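Local coordinates for XC6422 protein (Xanthomonas campestris, PDB 2FUK) that probably acts as a small serine hydrolase of the alpha/beta-hydrolase fold, built without a lid domain and with a natural substrate not established here, at residues Cys43-Thr48 against Lys56-Ala61; Ser139-Ala144 against Thr193-His198; Ala62-Glu67 against Asp203-Leu208; Asp23-Leu28 against Gly51-Lys56. All blocks are in the same frame, centred on the assembly; numbering follows the deposited sequence.

Interaction 1 of 4, residues Cys43-Thr48 against Lys56-Ala61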
loop_
_atom_site.group_PDB
_atom_site.type_symbol
_atom_site.label_atom_id
_atom_site.label_comp_id
_atom_site.label_asym_id
_atom_site.label_seq_id
_atom_site.Cartn_x
_atom_site.Cartn_y
_atom_site.Cartn_z
ATOM N N CYS A 43 0.399 -14.300 -12.868
ATOM C CA CYS A 43 1.445 -15.140 -13.456
ATOM C C CYS A 43 2.810 -14.450 -13.471
ATOM O O CYS A 43 2.908 -13.256 -13.760
ATOM C CB CYS A 43 1.053 -15.540 -14.880
ATOM S SG CYS A 43 -0.525 -16.449 -15.004
ATOM N N HIS A 44 3.858 -15.223 -13.190
ATOM C CA HIS A 44 5.217 -14.696 -13.119
ATOM C C HIS A 44 6.012 -14.692 -14.434
ATOM O O HIS A 44 5.624 -15.324 -15.420
ATOM C CB HIS A 44 6.001 -15.446 -12.022
ATOM C CG HIS A 44 6.377 -16.851 -12.383
ATOM N ND1 HIS A 44 5.843 -17.956 -11.756
ATOM C CD2 HIS A 44 7.261 -17.325 -13.291
ATOM C CE1 HIS A 44 6.384 -19.051 -12.264
ATOM N NE2 HIS A 44 7.247 -18.694 -13.199
ATOM N N PRO A 45 7.141 -13.962 -14.461
ATOM C CA PRO A 45 8.003 -13.854 -15.642
ATOM C C PRO A 45 8.871 -15.078 -15.933
ATOM O O PRO A 45 8.859 -16.047 -15.173
ATOM C CB PRO A 45 8.816 -12.590 -15.350
ATOM C CG PRO A 45 8.970 -12.635 -13.875
ATOM C CD PRO A 45 7.576 -13.016 -13.416
ATOM N N LEU A 46 9.631 -15.021 -17.027
ATOM C CA LEU A 46 10.464 -16.151 -17.440
ATOM C C LEU A 46 11.044 -17.022 -16.355
ATOM O O LEU A 46 11.815 -16.573 -15.500
ATOM C CB LEU A 46 11.594 -15.709 -18.369
ATOM C CG LEU A 46 11.323 -15.965 -19.858
ATOM C CD1 LEU A 46 10.735 -17.358 -20.075
ATOM C CD2 LEU A 46 10.368 -14.920 -20.368
ATOM N N SER A 47 10.668 -18.294 -16.427
ATOM C CA SER A 47 11.100 -19.310 -15.486
ATOM C C SER A 47 12.599 -19.545 -15.602
ATOM O O SER A 47 13.294 -19.719 -14.599
ATOM C CB SER A 47 10.354 -20.620 -15.766
ATOM O OG SER A 47 8.941 -20.440 -15.728
ATOM N N THR A 48 13.090 -19.541 -16.836
ATOM C CA THR A 48 14.500 -19.768 -17.083
ATOM C C THR A 48 15.378 -18.623 -16.575
ATOM O O THR A 48 16.601 -18.761 -16.536
ATOM C CB THR A 48 14.763 -20.032 -18.591
ATOM O OG1 THR A 48 14.315 -18.920 -19.373
ATOM C CG2 THR A 48 14.014 -21.283 -19.039
ATOM N N LYS A 56 9.230 -9.500 -7.256
ATOM C CA LYS A 56 8.721 -8.247 -6.688
ATOM C C LYS A 56 7.588 -7.586 -7.486
ATOM O O LYS A 56 6.671 -6.996 -6.902
ATOM C CB LYS A 56 9.874 -7.256 -6.506
ATOM C CG LYS A 56 11.012 -7.748 -5.601
ATOM C CD LYS A 56 12.215 -6.792 -5.689
ATOM C CE LYS A 56 13.435 -7.276 -4.902
ATOM N NZ LYS A 56 13.196 -7.378 -3.437
ATOM N N VAL A 57 7.648 -7.656 -8.812
ATOM C CA VAL A 57 6.584 -7.067 -9.626
ATOM C C VAL A 57 5.309 -7.894 -9.428
ATOM O O VAL A 57 4.211 -7.353 -9.324
ATOM C CB VAL A 57 6.971 -7.056 -11.122
ATOM C CG1 VAL A 57 5.829 -6.504 -11.962
ATOM C CG2 VAL A 57 8.222 -6.228 -11.311
ATOM N N VAL A 58 5.465 -9.215 -9.380
ATOM C CA VAL A 58 4.334 -10.109 -9.175
ATOM C C VAL A 58 3.664 -9.852 -7.826
ATOM O O VAL A 58 2.437 -9.765 -7.750
ATOM C CB VAL A 58 4.779 -11.591 -9.239
ATOM C CG1 VAL A 58 3.654 -12.504 -8.769
ATOM C CG2 VAL A 58 5.180 -11.945 -10.663
ATOM N N THR A 59 4.456 -9.733 -6.763
ATOM C CA THR A 59 3.862 -9.507 -5.451
ATOM C C THR A 59 3.268 -8.115 -5.273
ATOM O O THR A 59 2.329 -7.956 -4.503
ATOM C CB THR A 59 4.854 -9.802 -4.303
ATOM O OG1 THR A 59 6.022 -8.988 -4.432
ATOM C CG2 THR A 59 5.247 -11.274 -4.327
ATOM N N MET A 60 3.793 -7.108 -5.970
ATOM C CA MET A 60 3.202 -5.778 -5.838
ATOM C C MET A 60 1.895 -5.752 -6.621
ATOM O O MET A 60 0.955 -5.062 -6.241
ATOM C CB MET A 60 4.134 -4.676 -6.346
ATOM C CG MET A 60 3.509 -3.281 -6.270
ATOM S SD MET A 60 2.936 -2.814 -4.580
ATOM C CE MET A 60 3.935 -1.317 -4.278
ATOM N N ALA A 61 1.837 -6.503 -7.717
ATOM C CA ALA A 61 0.611 -6.558 -8.500
ATOM C C ALA A 61 -0.433 -7.241 -7.629
ATOM O O ALA A 61 -1.599 -6.849 -7.617
ATOM C CB ALA A 61 0.828 -7.358 -9.790
#

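Interaction 2 of 4, residues Ser139-Ala144 against Thr193-His198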
loop_
_atom_site.group_PDB
_atom_site.type_symbol
_atom_site.label_atom_id
_atom_site.label_comp_id
_atom_site.label_asym_id
_atom_site.label_seq_id
_atom_site.Cartn_x
_atom_site.Cartn_y
_atom_site.Cartn_z
ATOM N N SER A 139 -2.118 -6.997 -18.227
ATOM C CA SER A 139 -0.837 -7.368 -18.817
ATOM C C SER A 139 0.221 -6.340 -18.461
ATOM O O SER A 139 0.115 -5.186 -18.855
ATOM C CB SER A 139 -0.948 -7.441 -20.344
ATOM O OG SER A 139 -2.008 -8.288 -20.738
ATOM N N ILE A 140 1.231 -6.762 -17.714
ATOM C CA ILE A 140 2.314 -5.877 -17.327
ATOM C C ILE A 140 3.516 -6.246 -18.192
ATOM O O ILE A 140 4.031 -7.356 -18.110
ATOM C CB ILE A 140 2.663 -6.057 -15.837
ATOM C CG1 ILE A 140 1.407 -5.824 -14.981
ATOM C CG2 ILE A 140 3.773 -5.090 -15.448
ATOM C CD1 ILE A 140 1.595 -6.135 -13.499
ATOM N N ALA A 141 3.946 -5.304 -19.023
ATOM C CA ALA A 141 5.068 -5.508 -19.926
ATOM C C ALA A 141 4.870 -6.711 -20.849
ATOM O O ALA A 141 5.708 -7.620 -20.890
ATOM C CB ALA A 141 6.362 -5.659 -19.134
ATOM N N PRO A 142 3.758 -6.734 -21.609
ATOM C CA PRO A 142 3.533 -7.868 -22.514
ATOM C C PRO A 142 4.725 -7.901 -23.453
ATOM O O PRO A 142 5.029 -6.909 -24.103
ATOM C CB PRO A 142 2.232 -7.497 -23.224
ATOM C CG PRO A 142 2.249 -5.987 -23.206
ATOM C CD PRO A 142 2.737 -5.691 -21.807
ATOM N N PRO A 143 5.415 -9.043 -23.531
ATOM C CA PRO A 143 6.591 -9.178 -24.391
ATOM C C PRO A 143 6.364 -9.199 -25.895
ATOM O O PRO A 143 6.709 -10.174 -26.557
ATOM C CB PRO A 143 7.228 -10.466 -23.879
ATOM C CG PRO A 143 6.034 -11.288 -23.537
ATOM C CD PRO A 143 5.148 -10.298 -22.801
ATOM N N ALA A 144 5.790 -8.126 -26.437
ATOM C CA ALA A 144 5.572 -8.050 -27.876
ATOM C C ALA A 144 6.941 -8.030 -28.545
ATOM O O ALA A 144 7.910 -7.487 -28.000
ATOM C CB ALA A 144 4.801 -6.795 -28.231
ATOM N N THR A 193 10.683 4.219 -16.762
ATOM C CA THR A 193 10.490 3.015 -15.971
ATOM C C THR A 193 11.097 1.790 -16.640
ATOM O O THR A 193 10.837 1.514 -17.816
ATOM C CB THR A 193 8.994 2.789 -15.723
ATOM O OG1 THR A 193 8.476 3.895 -14.973
ATOM C CG2 THR A 193 8.757 1.494 -14.957
ATOM N N SER A 194 11.917 1.065 -15.878
ATOM C CA SER A 194 12.584 -0.130 -16.379
ATOM C C SER A 194 11.678 -1.362 -16.412
ATOM O O SER A 194 10.542 -1.338 -15.929
ATOM C CB SER A 194 13.829 -0.429 -15.540
ATOM O OG SER A 194 13.496 -0.745 -14.197
ATOM N N HIS A 195 12.206 -2.445 -16.966
ATOM C CA HIS A 195 11.453 -3.683 -17.101
ATOM C C HIS A 195 10.889 -4.217 -15.788
ATOM O O HIS A 195 9.771 -4.733 -15.756
ATOM C CB HIS A 195 12.321 -4.763 -17.751
ATOM C CG HIS A 195 11.577 -6.026 -18.050
ATOM N ND1 HIS A 195 10.515 -6.069 -18.927
ATOM C CD2 HIS A 195 11.722 -7.285 -17.571
ATOM C CE1 HIS A 195 10.037 -7.300 -18.975
ATOM N NE2 HIS A 195 10.752 -8.057 -18.162
ATOM N N PHE A 196 11.663 -4.104 -14.709
ATOM C CA PHE A 196 11.220 -4.590 -13.407
ATOM C C PHE A 196 10.703 -3.463 -12.514
ATOM O O PHE A 196 10.581 -3.621 -11.306
ATOM C CB PHE A 196 12.357 -5.347 -12.714
ATOM C CG PHE A 196 12.810 -6.566 -13.470
ATOM C CD1 PHE A 196 12.056 -7.736 -13.446
ATOM C CD2 PHE A 196 13.968 -6.530 -14.239
ATOM C CE1 PHE A 196 12.450 -8.855 -14.177
ATOM C CE2 PHE A 196 14.370 -7.644 -14.975
ATOM C CZ PHE A 196 13.612 -8.806 -14.945
ATOM N N PHE A 197 10.404 -2.322 -13.124
ATOM C CA PHE A 197 9.864 -1.181 -12.384
ATOM C C PHE A 197 10.675 -0.813 -11.152
ATOM O O PHE A 197 10.119 -0.591 -10.070
ATOM C CB PHE A 197 8.415 -1.468 -11.979
ATOM C CG PHE A 197 7.513 -1.781 -13.144
ATOM C CD1 PHE A 197 7.553 -3.027 -13.761
ATOM C CD2 PHE A 197 6.672 -0.801 -13.665
ATOM C CE1 PHE A 197 6.774 -3.291 -14.884
ATOM C CE2 PHE A 197 5.885 -1.052 -14.789
ATOM C CZ PHE A 197 5.938 -2.297 -15.401
ATOM N N HIS A 198 11.993 -0.757 -11.324
ATOM C CA HIS A 198 12.916 -0.411 -10.249
ATOM C C HIS A 198 12.555 0.954 -9.672
ATOM O O HIS A 198 12.485 1.950 -10.401
ATOM C CB HIS A 198 14.350 -0.385 -10.791
ATOM C CG HIS A 198 15.378 0.041 -9.789
ATOM N ND1 HIS A 198 15.942 -0.826 -8.879
ATOM C CD2 HIS A 198 15.955 1.246 -9.568
ATOM C CE1 HIS A 198 16.828 -0.175 -8.145
ATOM N NE2 HIS A 198 16.854 1.084 -8.544
#

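Interaction 3 of 4, residues Ala62-Glu67 against Asp203-Leu208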
loop_
_atom_site.group_PDB
_atom_site.type_symbol
_atom_site.label_atom_id
_atom_site.label_comp_id
_atom_site.label_asym_id
_atom_site.label_seq_id
_atom_site.Cartn_x
_atom_site.Cartn_y
_atom_site.Cartn_z
ATOM N N ALA A 62 -0.002 -8.260 -6.892
ATOM C CA ALA A 62 -0.909 -8.989 -6.018
ATOM C C ALA A 62 -1.411 -8.077 -4.907
ATOM O O ALA A 62 -2.598 -8.068 -4.595
ATOM C CB ALA A 62 -0.202 -10.213 -5.423
ATOM N N ARG A 63 -0.502 -7.303 -4.325
ATOM C CA ARG A 63 -0.851 -6.392 -3.243
ATOM C C ARG A 63 -1.820 -5.323 -3.723
ATOM O O ARG A 63 -2.746 -4.951 -3.009
ATOM C CB ARG A 63 0.406 -5.723 -2.690
ATOM C CG ARG A 63 0.171 -4.931 -1.413
ATOM C CD ARG A 63 1.470 -4.324 -0.926
ATOM N NE ARG A 63 2.553 -5.303 -0.873
ATOM C CZ ARG A 63 3.824 -4.986 -0.650
ATOM N NH1 ARG A 63 4.158 -3.717 -0.456
ATOM N NH2 ARG A 63 4.759 -5.930 -0.630
ATOM N N ALA A 64 -1.587 -4.823 -4.931
ATOM C CA ALA A 64 -2.434 -3.794 -5.515
ATOM C C ALA A 64 -3.885 -4.257 -5.606
ATOM O O ALA A 64 -4.813 -3.489 -5.355
ATOM C CB ALA A 64 -1.909 -3.432 -6.899
ATOM N N LEU A 65 -4.077 -5.521 -5.967
ATOM C CA LEU A 65 -5.419 -6.081 -6.092
ATOM C C LEU A 65 -6.020 -6.406 -4.730
ATOM O O LEU A 65 -7.213 -6.207 -4.517
ATOM C CB LEU A 65 -5.382 -7.332 -6.960
ATOM C CG LEU A 65 -4.936 -7.095 -8.406
ATOM C CD1 LEU A 65 -4.820 -8.432 -9.129
ATOM C CD2 LEU A 65 -5.929 -6.193 -9.103
ATOM N N ARG A 66 -5.199 -6.904 -3.811
ATOM C CA ARG A 66 -5.675 -7.231 -2.468
ATOM C C ARG A 66 -6.211 -5.978 -1.777
ATOM O O ARG A 66 -7.203 -6.030 -1.042
ATOM C CB ARG A 66 -4.533 -7.806 -1.626
ATOM C CG ARG A 66 -3.992 -9.131 -2.125
ATOM C CD ARG A 66 -2.700 -9.513 -1.403
ATOM N NE ARG A 66 -2.920 -9.818 0.009
ATOM C CZ ARG A 66 -1.940 -10.068 0.875
ATOM N NH1 ARG A 66 -2.226 -10.344 2.141
ATOM N NH2 ARG A 66 -0.672 -10.026 0.480
ATOM N N GLU A 67 -5.546 -4.854 -2.011
ATOM C CA GLU A 67 -5.947 -3.590 -1.399
ATOM C C GLU A 67 -7.292 -3.110 -1.934
ATOM O O GLU A 67 -7.905 -2.199 -1.372
ATOM C CB GLU A 67 -4.870 -2.523 -1.626
ATOM C CG GLU A 67 -3.546 -2.852 -0.942
ATOM C CD GLU A 67 -2.478 -1.788 -1.143
ATOM O OE1 GLU A 67 -2.659 -0.912 -2.016
ATOM O OE2 GLU A 67 -1.445 -1.839 -0.437
ATOM N N ASP A 203 4.387 3.335 -8.029
ATOM C CA ASP A 203 3.740 3.950 -9.180
ATOM C C ASP A 203 2.966 2.875 -9.930
ATOM O O ASP A 203 1.893 3.134 -10.471
ATOM C CB ASP A 203 4.763 4.570 -10.127
ATOM C CG ASP A 203 5.593 5.642 -9.468
ATOM O OD1 ASP A 203 6.444 5.302 -8.614
ATOM O OD2 ASP A 203 5.393 6.825 -9.810
ATOM N N LEU A 204 3.538 1.674 -9.984
ATOM C CA LEU A 204 2.899 0.551 -10.652
ATOM C C LEU A 204 1.591 0.233 -9.929
ATOM O O LEU A 204 0.560 -0.009 -10.556
ATOM C CB LEU A 204 3.829 -0.668 -10.633
ATOM C CG LEU A 204 3.218 -2.005 -11.065
ATOM C CD1 LEU A 204 2.789 -1.944 -12.528
ATOM C CD2 LEU A 204 4.235 -3.124 -10.834
ATOM N N ARG A 205 1.646 0.234 -8.602
ATOM C CA ARG A 205 0.468 -0.036 -7.784
ATOM C C ARG A 205 -0.642 0.951 -8.140
ATOM O O ARG A 205 -1.787 0.563 -8.339
ATOM C CB ARG A 205 0.814 0.106 -6.296
ATOM C CG ARG A 205 -0.320 -0.260 -5.343
ATOM C CD ARG A 205 -0.015 0.227 -3.937
ATOM N NE ARG A 205 -0.056 1.685 -3.871
ATOM C CZ ARG A 205 0.395 2.410 -2.849
ATOM N NH1 ARG A 205 0.301 3.733 -2.892
ATOM N NH2 ARG A 205 0.950 1.822 -1.795
ATOM N N GLY A 206 -0.291 2.233 -8.211
ATOM C CA GLY A 206 -1.275 3.250 -8.537
ATOM C C GLY A 206 -1.891 3.082 -9.912
ATOM O O GLY A 206 -3.100 3.247 -10.087
ATOM N N ALA A 207 -1.057 2.754 -10.895
ATOM C CA ALA A 207 -1.532 2.575 -12.257
ATOM C C ALA A 207 -2.513 1.416 -12.343
ATOM O O ALA A 207 -3.520 1.500 -13.043
ATOM C CB ALA A 207 -0.359 2.336 -13.197
ATOM N N LEU A 208 -2.212 0.336 -11.631
ATOM C CA LEU A 208 -3.067 -0.847 -11.637
ATOM C C LEU A 208 -4.404 -0.553 -10.979
ATOM O O LEU A 208 -5.463 -0.874 -11.519
ATOM C CB LEU A 208 -2.386 -2.000 -10.889
ATOM C CG LEU A 208 -1.204 -2.719 -11.541
ATOM C CD1 LEU A 208 -0.495 -3.578 -10.497
ATOM C CD2 LEU A 208 -1.695 -3.585 -12.701
#

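Interaction 4 of 4, residues Asp23-Leu28 against Gly51-Lys56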
loop_
_atom_site.group_PDB
_atom_site.type_symbol
_atom_site.label_atom_id
_atom_site.label_comp_id
_atom_site.label_asym_id
_atom_site.label_seq_id
_atom_site.Cartn_x
_atom_site.Cartn_y
_atom_site.Cartn_z
ATOM N N ASP A 23 3.355 -25.137 -7.063
ATOM C CA ASP A 23 3.422 -24.317 -5.857
ATOM C C ASP A 23 2.382 -23.224 -6.001
ATOM O O ASP A 23 2.344 -22.527 -7.021
ATOM C CB ASP A 23 4.790 -23.656 -5.722
ATOM C CG ASP A 23 5.908 -24.654 -5.577
ATOM O OD1 ASP A 23 7.050 -24.279 -5.894
ATOM O OD2 ASP A 23 5.655 -25.797 -5.132
ATOM N N VAL A 24 1.549 -23.068 -4.979
ATOM C CA VAL A 24 0.496 -22.067 -5.000
ATOM C C VAL A 24 0.490 -21.242 -3.717
ATOM O O VAL A 24 0.846 -21.734 -2.650
ATOM C CB VAL A 24 -0.887 -22.754 -5.176
ATOM C CG1 VAL A 24 -2.016 -21.742 -5.053
ATOM C CG2 VAL A 24 -0.947 -23.430 -6.535
ATOM N N ALA A 25 0.107 -19.978 -3.834
ATOM C CA ALA A 25 0.011 -19.107 -2.671
ATOM C C ALA A 25 -1.279 -18.315 -2.818
ATOM O O ALA A 25 -1.542 -17.748 -3.874
ATOM C CB ALA A 25 1.207 -18.165 -2.603
ATOM N N VAL A 26 -2.086 -18.298 -1.765
ATOM C CA VAL A 26 -3.342 -17.561 -1.777
ATOM C C VAL A 26 -3.222 -16.436 -0.764
ATOM O O VAL A 26 -2.993 -16.688 0.421
ATOM C CB VAL A 26 -4.531 -18.465 -1.387
ATOM C CG1 VAL A 26 -5.819 -17.657 -1.381
ATOM C CG2 VAL A 26 -4.634 -19.637 -2.366
ATOM N N ASP A 27 -3.344 -15.198 -1.238
ATOM C CA ASP A 27 -3.263 -14.030 -0.359
ATOM C C ASP A 27 -4.668 -13.441 -0.212
ATOM O O ASP A 27 -5.290 -13.052 -1.203
ATOM C CB ASP A 27 -2.347 -12.940 -0.944
ATOM C CG ASP A 27 -1.037 -13.481 -1.509
ATOM O OD1 ASP A 27 -0.368 -14.300 -0.844
ATOM O OD2 ASP A 27 -0.668 -13.055 -2.629
ATOM N N LEU A 28 -5.176 -13.378 1.015
ATOM C CA LEU A 28 -6.509 -12.823 1.243
ATOM C C LEU A 28 -6.499 -11.305 1.074
ATOM O O LEU A 28 -5.451 -10.667 1.154
ATOM C CB LEU A 28 -7.006 -13.206 2.638
ATOM C CG LEU A 28 -7.338 -14.691 2.780
ATOM C CD1 LEU A 28 -7.679 -15.024 4.225
ATOM C CD2 LEU A 28 -8.497 -15.028 1.858
ATOM N N GLY A 51 12.111 -15.531 -12.743
ATOM C CA GLY A 51 10.683 -15.600 -12.480
ATOM C C GLY A 51 10.156 -16.633 -11.499
ATOM O O GLY A 51 10.529 -17.807 -11.545
ATOM N N SER A 52 9.269 -16.179 -10.619
ATOM C CA SER A 52 8.625 -17.030 -9.617
ATOM C C SER A 52 7.505 -16.256 -8.936
ATOM O O SER A 52 7.338 -15.051 -9.168
ATOM C CB SER A 52 9.625 -17.489 -8.555
ATOM O OG SER A 52 9.931 -16.437 -7.653
ATOM N N MET A 53 6.746 -16.954 -8.094
ATOM C CA MET A 53 5.639 -16.354 -7.352
ATOM C C MET A 53 6.160 -15.263 -6.419
ATOM O O MET A 53 5.386 -14.458 -5.918
ATOM C CB MET A 53 4.915 -17.414 -6.498
ATOM C CG MET A 53 5.628 -17.715 -5.154
ATOM S SD MET A 53 4.802 -18.862 -3.988
ATOM C CE MET A 53 4.801 -20.202 -5.045
ATOM N N HIS A 54 7.469 -15.248 -6.183
ATOM C CA HIS A 54 8.076 -14.278 -5.277
ATOM C C HIS A 54 8.668 -13.035 -5.936
ATOM O O HIS A 54 9.165 -12.145 -5.247
ATOM C CB HIS A 54 9.134 -14.981 -4.422
ATOM C CG HIS A 54 8.608 -16.176 -3.686
ATOM N ND1 HIS A 54 8.961 -17.469 -4.010
ATOM C CD2 HIS A 54 7.731 -16.274 -2.658
ATOM C CE1 HIS A 54 8.326 -18.311 -3.213
ATOM N NE2 HIS A 54 7.572 -17.610 -2.384
ATOM N N ASN A 55 8.606 -12.974 -7.263
ATOM C CA ASN A 55 9.109 -11.828 -8.018
ATOM C C ASN A 55 8.448 -10.565 -7.446
ATOM O O ASN A 55 7.245 -10.565 -7.184
ATOM C CB ASN A 55 8.734 -12.008 -9.493
ATOM C CG ASN A 55 9.118 -10.824 -10.345
ATOM O OD1 ASN A 55 10.252 -10.726 -10.835
ATOM N ND2 ASN A 55 8.178 -9.903 -10.519
ATOM N N LYS A 56 9.230 -9.500 -7.256
ATOM C CA LYS A 56 8.721 -8.247 -6.688
ATOM C C LYS A 56 7.588 -7.586 -7.486
ATOM O O LYS A 56 6.671 -6.996 -6.902
ATOM C CB LYS A 56 9.874 -7.256 -6.506
ATOM C CG LYS A 56 11.012 -7.748 -5.601
ATOM C CD LYS A 56 12.215 -6.792 -5.689
ATOM C CE LYS A 56 13.435 -7.276 -4.902
ATOM N NZ LYS A 56 13.196 -7.378 -3.437
#

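Interaction 1 of 4, residues Cys43-Thr48 against Lys56-Ala61
Chi1 of V58 is 169°, with CG1 anti to the backbone N; CG2 is therefore anti to the carbonyl carbon, and that one methyl makes the contact with H44 and P45. Across from it, chi1 of H44 is 73°, which sets CG between the backbone N and the carbonyl carbon; the imidazole thus leads away from the helix and only the base of the residue faces V58. CG2 of V58 lies 3.7 Å from CA of H44 and 3.8 Å from its CB. The same methyl comes within 3.8 Å of CD of P45, the two side chains meeting at a slant, and the carbonyl O of C43 stands 4.1 Å from it. No hydrogen bond crosses. This is the place in the alpha/beta-hydrolase fold where the chain leaves a central parallel strand, 38-43, passes through a loop and enters helix 56-66, which packs back on that loop. The H44 ring is held by other partners: ND1 hydrogen-bonds to the backbone O of F75, the ring of F77 meets it edge-to-face, and OG of S47 lies in plane at its edge. P45 also rests on F118, at the end of strand 112-118. Within the first turn of the helix, the carbonyl O of K56 accepts two bonds from one face of its plane, from N of M60 at 3.0 Å and from OG1 of T59 at 3.2 Å.

Interaction 2 of 4, residues Ser139-Ala144 against Thr193-His198
I140 and F197 form the closer of two van der Waals touches between segment 139-144, at the end of strand 136-140, and the loop 193-198. From CB of I140, the CG2 branch runs anti to the backbone N and beside the carbonyl carbon, and its methyl reaches the F197 ring obliquely, 3.5 Å from CZ and equally near CE1. The other branch continues through CG1 to CD1, which meets CB of A61 and CD2 of L208 on the two flanking helices. F197 is the last residue of a type I turn that starts at S194, closed by N of F197 on the carbonyl O of S194 at 3.0 Å. That oxygen also lies over one face of the phenyl ring, offset toward its rim. One residue on from I140, CB of A141 approaches the imidazole of H195, 4.0 Å from CE1, again at a slant. ND1 of H195 is hydrogen-bonded to OD2 of D166, and the ring touches S119, geometry consistent with the Ser-His-Asp triad of a serine hydrolase. Since no hydrogen bond joins the two segments, I140 at the strand end and A141 just after it meet F197 and H195 through methyl groups, and the imidazole's orientation probably owes more to D166 than to A141.

Interaction 3 of 4, residues Ala62-Glu67 against Asp203-Leu208
A64 and R205 bring two helices together, their CA atoms 5.3 Å apart, where segment 62-67 on helix 56-66 meets segment 203-208 on helix 201-212. Each backbone carries regular i+4 bonds, for example N of R66 to O of A62 and N of L208 to O of L204, both 3.0 Å. Such a short separation is possible because the residue at the centre has just a methyl to insert. CB of A64 points at the second helix and sits between two side chains, 3.9 Å from CG of R205 and 3.9 Å from CD1 of L208. R205 starts with CG anti to the backbone N (chi1 -176°), stays extended through CG and bends at chi3; CG passes A64, CD comes nearest OE1 of E67, and the guanidinium carries on beyond it. The two charged chains cross at about a right angle, their planar ends 48° apart. OE1 of E67 lies 3.5 Å from CD of R205 and 4.1 Å from NE, well out of the guanidinium plane, so no N-H is aimed at it and the attraction is one of nearby charges. Salt bridges form instead with the other chain: OE1 of E67 pairs with NH2 of R205 of the second subunit, and NH2 of R205 with OE1 of E67 of the second subunit. These reciprocal bridges would probably offset the nearness of the two R205 guanidinium groups to each other. L204 and L208 also pack on I161 of strand 158-163. Two helices side by side on one face of a central sheet are typical of the alpha/beta-hydrolase fold, and E67 and R205 of this pair also bridge to the second subunit.

Interaction 4 of 4, residues Asp23-Leu28 against Gly51-Lys56
The imidazole of H54 carries CG of M53 on one face, 3.3 Å above the plane and over its centre, and M53 in turn reaches across to D23 and A25. At D23 the other flat group, the carboxylate, is held by outside partners: OD2 hydrogen-bonds to OG1 of T82 and OD1 to ND2 of N76. The D23 side chain meets M53 through CB, 3.5 Å from the methyl CE. Chi1 of 81° sets CG of M53 between its backbone N and carbonyl carbon; the chain then runs extended to SD and turns at chi3 (61°), laying SD and CE along the strand. SD lies 3.9 Å from CB of A25, and CE is also 3.9 Å from the carbonyl O of D23. The thioether thus spans the two residues whose CB atoms face the loop, with V24 between them turned to the other side of the sheet. M53 itself sits in a type I turn from S52 to N55, closed by N of N55 on O of S52 at 3.1 Å. An ST turn reinforces it, OG of S52 accepting from N of H54 at 3.1 Å. N of M53 donates to OD1 of N76, and its O accepts from NH2 of R74. The loop therefore lies over strands 20-27 and 71-75, which run antiparallel side by side, and N55 then occupies the N-cap position of helix 56-66.

Overall arrangement
Interactions 1, 3 and 4 all involve helix 56-66 or the loop leading into it: interactions 1 and 4 share K56, with centres 8 Å apart, and interaction 3 lies further along the same helix, its centre 14 Å from that of interaction 1. Segments of 1 and 4 alternate along the chain, whereas interaction 2 is nested inside the long chain segment between the two halves of interaction 3. Contacts between V57 and F196, and between L204 and F197, join the helix pair to the loop bearing the probable catalytic histidine. Interactions 2 and 4, about 18 Å apart between centres, reach distant strands of one mixed sheet. Together the four contacts link that probable active-site loop, the sheet and the subunit interface.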